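Local coordinates for endoglucanase (Thermotoga maritima, PDB 1VHO), which probably acts as an aminopeptidase of the peptidase M42 family, expected to use two divalent metal cations per subunit, at residues Gly19-Glu24 with His67-Gly72; Ile71-Ser76 with Asp151-Asp156. All coordinates share one frame; numbering follows the deposited sequence.

Contact 1 of 2, residues Gly19-Glu24 with His67-Gly72; sequences GPSGYE and HVDEIG
The Glu70 carboxylate is met from above its plane by the backbone N-H of Gly19, with Gly19 N 2.8 Å from Glu70 OE2 and a nearly straight bond (169°). The same OE2 forms a salt bridge with Arg174, and OE1 pairs with Lys169. The Asp69 carboxylate takes the Ser21 hydroxyl in a very short bond, 2.5 Å from Ser21 OG to Asp69 OD2. The Glu24 carboxylate lies beside it, planes 33° apart, with Glu24 OE2 4.4 Å from Asp69 OD2. These like charges are probably eased by the Ser21 hydroxyl and by two N-H donors on Glu24 OE2, Gly22 N from above the plane and Gln203 N. Glu24 CG packs 3.8 Å from Val68 CG2, the side chains crossing at about a right angle.

The backbones form a single beta bridge at Pro20 and Glu70, where Ser21 N donates to Glu70 O (3.1 Å) and Glu70 N gives a weak bond to Gly19 O. A type II turn from Pro20 to Tyr23 follows, with Gly22 at its third position, and Glu24 is the N-cap residue of helix 25-35. A His-x-Asp sequence runs from strand 61-67 into the other loop; His67 is a predicted zinc ligand. With an alanine in place of Glu70, Gly19 N would probably lose this acceptor, and Arg174 and Lys169 this carboxylate between them. Pro20 CB lies 4.0 Å from Gly72 CA.

Contact 2 of 2, residues Ile71-Ser76 with Asp151-Asp156; sequences IGFVVS and DIAVID
Ile152 holds CG1 beside its backbone N (chi1 -66°), and a second bend at chi2 turns CD1 back across to the neighbouring strand. Ile152 CD1 ends 3.7 Å from Val74 CB. Ile71 has CG1 between its backbone N and carbonyl carbon (chi1 68°). This carries its CD1 to the other segment, 3.9 Å from Ile155 CG1.

Residues 73-76 of strand 73-79 run antiparallel to strand 152-155, the axes of these short segments at 141°, in the middle of a six-stranded antiparallel sheet. Phe73 and Ala153 are the hydrogen-bonded pair. Phe73 N lies 2.9 Å from Ala153 O, and Ala153 N lies 2.7 Å from Phe73 O. Their side chains share one face, with Phe73 CB 4.2 Å from Ala153 CB. Val74 and Ile152 are the non-hydrogen-bonded pair on the other face. Next along, Val75 N donates to Asp151 O (2.9 Å). Asp151 CB lies alongside the Val75 side chain, while its carboxylate binds Arg148 N.

At the Ile71 end a water takes over from direct pairing. It donates to Ile71 O at 2.7 Å and accepts from Ile155 N at 3.1 Å. The strands are thus joined by backbone polar groups, directly or through the water, with CA-H...O contacts from Val74 and Ile152 between them. The side-chain contacts are nearly all apolar, so no side-chain charge pair joins the two segments.

In the fold
Contacts 1 and 2 share Ile71 and Gly72, where the loop after strand 61-67 of the mixed sheet runs into strand 73-79 of the antiparallel sheet. Their centres are about 10 Å apart. They also touch directly: Pro20 CG packs 3.6 Å from Val154 CG1, and Tyr23 CE2 lies 3.9 Å from Ile152 CD1. Loop 19-24 thus touches both the link between the two sheets, residues 67-72, and strand 152-155. The predicted metal site is close. The side chain of Ile71 is about 6 Å from those of His309 and Asp172, both predicted zinc ligands. That of Glu24 is about 6 Å from the side chain of Glu204, the predicted proton acceptor.

Contact 1 of 2, residues Gly19-Glu24 with His67-Gly72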
# COMPACT_ATOMS: atom_id res chain seq x y z
N GLY A 19 -2.73 5.33 8.40
CA GLY A 19 -1.39 5.90 8.15
C GLY A 19 -1.43 6.79 6.92
O GLY A 19 -0.95 6.44 5.83
N PRO A 20 -2.18 7.90 6.98
CA PRO A 20 -2.30 8.82 5.86
C PRO A 20 -0.90 9.40 5.56
O PRO A 20 -0.07 9.38 6.46
CB PRO A 20 -3.24 9.92 6.37
CG PRO A 20 -3.05 9.87 7.86
CD PRO A 20 -2.88 8.41 8.19
N SER A 21 -0.68 9.78 4.33
CA SER A 21 0.65 10.29 3.92
C SER A 21 1.19 11.28 4.95
O SER A 21 0.47 12.24 5.31
CB SER A 21 0.51 11.01 2.58
OG SER A 21 -0.08 10.08 1.65
N GLY A 22 2.43 11.07 5.35
CA GLY A 22 3.07 11.96 6.33
C GLY A 22 2.92 11.51 7.75
O GLY A 22 3.58 12.04 8.66
N TYR A 23 1.95 10.64 8.05
CA TYR A 23 1.66 10.19 9.41
C TYR A 23 1.52 8.66 9.44
O TYR A 23 0.55 8.11 9.97
CB TYR A 23 0.31 10.83 9.87
CG TYR A 23 0.28 12.33 9.58
CD1 TYR A 23 0.84 13.22 10.50
CD2 TYR A 23 -0.23 12.83 8.41
CE1 TYR A 23 0.89 14.58 10.21
CE2 TYR A 23 -0.21 14.19 8.11
CZ TYR A 23 0.35 15.05 9.05
OH TYR A 23 0.38 16.40 8.76
N GLU A 24 2.49 7.96 8.84
CA GLU A 24 2.43 6.50 8.74
C GLU A 24 3.00 5.78 9.93
O GLU A 24 2.95 4.53 9.94
CB GLU A 24 3.22 6.04 7.47
CG GLU A 24 2.77 6.73 6.19
CD GLU A 24 3.55 7.97 5.81
OE1 GLU A 24 4.20 8.61 6.63
OE2 GLU A 24 3.50 8.34 4.62
N HIS A 67 4.80 0.51 -0.84
CA HIS A 67 4.42 1.79 -0.21
C HIS A 67 3.54 1.45 1.01
O HIS A 67 2.91 0.37 1.04
CB HIS A 67 3.57 2.63 -1.17
CG HIS A 67 4.23 3.07 -2.43
ND1 HIS A 67 4.99 4.23 -2.50
CD2 HIS A 67 4.22 2.54 -3.69
CE1 HIS A 67 5.42 4.40 -3.73
NE2 HIS A 67 4.97 3.40 -4.46
N VAL A 68 3.36 2.39 1.94
CA VAL A 68 2.56 2.07 3.13
C VAL A 68 1.42 3.04 3.39
O VAL A 68 0.54 2.68 4.19
CB VAL A 68 3.39 2.01 4.43
CG1 VAL A 68 4.58 1.05 4.36
CG2 VAL A 68 3.90 3.38 4.84
N ASP A 69 1.46 4.24 2.79
CA ASP A 69 0.43 5.23 3.11
C ASP A 69 -0.91 5.02 2.50
O ASP A 69 -1.22 4.09 1.72
CB ASP A 69 0.98 6.66 2.78
CG ASP A 69 1.05 6.96 1.30
OD1 ASP A 69 1.01 6.01 0.48
OD2 ASP A 69 1.18 8.12 0.85
N GLU A 70 -1.83 5.92 2.86
CA GLU A 70 -3.19 5.94 2.34
C GLU A 70 -3.61 7.41 2.18
O GLU A 70 -2.97 8.31 2.75
CB GLU A 70 -4.22 5.27 3.26
CG GLU A 70 -4.33 5.99 4.65
CD GLU A 70 -5.05 5.05 5.62
OE1 GLU A 70 -6.31 5.03 5.64
OE2 GLU A 70 -4.39 4.30 6.36
N ILE A 71 -4.71 7.62 1.52
CA ILE A 71 -5.16 9.00 1.34
C ILE A 71 -5.66 9.55 2.67
O ILE A 71 -6.12 8.87 3.60
CB ILE A 71 -6.23 9.12 0.26
CG1 ILE A 71 -7.52 8.45 0.68
CG2 ILE A 71 -5.71 8.54 -1.07
CD1 ILE A 71 -8.67 9.45 0.78
N GLY A 72 -5.52 10.87 2.75
CA GLY A 72 -5.95 11.57 3.96
C GLY A 72 -6.32 13.02 3.55
O GLY A 72 -6.06 13.45 2.41

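Contact 2 of 2, residues Ile71-Ser76 with Asp151-Asp156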
# COMPACT_ATOMS: atom_id res chain seq x y z
N ILE A 71 -4.71 7.62 1.52
CA ILE A 71 -5.16 9.00 1.34
C ILE A 71 -5.66 9.55 2.67
O ILE A 71 -6.12 8.87 3.60
CB ILE A 71 -6.23 9.12 0.26
CG1 ILE A 71 -7.52 8.45 0.68
CG2 ILE A 71 -5.71 8.54 -1.07
CD1 ILE A 71 -8.67 9.45 0.78
N GLY A 72 -5.52 10.87 2.75
CA GLY A 72 -5.95 11.57 3.96
C GLY A 72 -6.32 13.02 3.55
O GLY A 72 -6.06 13.45 2.41
N PHE A 73 -6.93 13.69 4.49
CA PHE A 73 -7.34 15.09 4.31
C PHE A 73 -6.96 15.87 5.57
O PHE A 73 -6.87 15.32 6.67
CB PHE A 73 -8.89 15.21 4.19
CG PHE A 73 -9.51 14.37 3.12
CD1 PHE A 73 -9.67 14.84 1.84
CD2 PHE A 73 -9.94 13.08 3.42
CE1 PHE A 73 -10.25 14.05 0.84
CE2 PHE A 73 -10.48 12.28 2.42
CZ PHE A 73 -10.66 12.76 1.14
N VAL A 74 -6.75 17.17 5.39
CA VAL A 74 -6.48 18.03 6.53
C VAL A 74 -7.57 19.10 6.60
O VAL A 74 -8.04 19.53 5.52
CB VAL A 74 -5.07 18.69 6.41
CG1 VAL A 74 -4.95 19.50 5.12
CG2 VAL A 74 -4.83 19.55 7.65
N VAL A 75 -8.01 19.48 7.78
CA VAL A 75 -9.03 20.54 7.88
C VAL A 75 -8.24 21.85 7.53
O VAL A 75 -7.25 22.12 8.21
CB VAL A 75 -9.61 20.64 9.29
CG1 VAL A 75 -10.49 21.87 9.44
CG2 VAL A 75 -10.44 19.36 9.57
N SER A 76 -8.63 22.50 6.46
CA SER A 76 -7.87 23.71 6.09
C SER A 76 -8.58 24.98 6.52
O SER A 76 -7.96 26.03 6.61
CB SER A 76 -7.71 23.72 4.57
OG SER A 76 -8.99 23.60 3.99
N ASP A 151 -6.45 19.35 11.76
CA ASP A 151 -6.87 17.98 12.14
C ASP A 151 -6.82 17.13 10.86
O ASP A 151 -7.13 17.63 9.79
CB ASP A 151 -8.26 17.98 12.78
CG ASP A 151 -8.17 18.45 14.26
OD1 ASP A 151 -7.09 18.45 14.86
OD2 ASP A 151 -9.20 18.84 14.78
N ILE A 152 -6.48 15.85 11.03
CA ILE A 152 -6.33 14.97 9.85
C ILE A 152 -7.47 13.94 9.80
O ILE A 152 -7.80 13.35 10.80
CB ILE A 152 -5.00 14.23 9.96
CG1 ILE A 152 -3.78 15.22 9.87
CG2 ILE A 152 -4.85 13.13 8.89
CD1 ILE A 152 -3.72 15.94 8.54
N ALA A 153 -7.99 13.72 8.60
CA ALA A 153 -9.07 12.75 8.42
C ALA A 153 -8.63 11.65 7.47
O ALA A 153 -7.77 11.88 6.63
CB ALA A 153 -10.26 13.48 7.73
N VAL A 154 -9.15 10.43 7.68
CA VAL A 154 -8.88 9.35 6.74
C VAL A 154 -10.27 8.74 6.43
O VAL A 154 -11.25 9.07 7.10
CB VAL A 154 -7.96 8.27 7.31
CG1 VAL A 154 -6.53 8.86 7.55
CG2 VAL A 154 -8.53 7.76 8.63
N ILE A 155 -10.32 7.83 5.48
CA ILE A 155 -11.59 7.14 5.17
C ILE A 155 -11.98 6.26 6.34
O ILE A 155 -11.16 5.56 6.96
CB ILE A 155 -11.35 6.26 3.91
CG1 ILE A 155 -11.21 7.16 2.69
CG2 ILE A 155 -12.49 5.26 3.72
CD1 ILE A 155 -12.44 7.95 2.39
N ASP A 156 -13.26 6.30 6.72
CA ASP A 156 -13.73 5.51 7.85
C ASP A 156 -14.36 4.21 7.29
O ASP A 156 -15.50 4.26 6.87
CB ASP A 156 -14.75 6.29 8.67
CG ASP A 156 -15.27 5.60 9.91
OD1 ASP A 156 -14.72 4.57 10.37
OD2 ASP A 156 -16.28 6.07 10.47
O HOH W 1 -7.78 6.84 4.01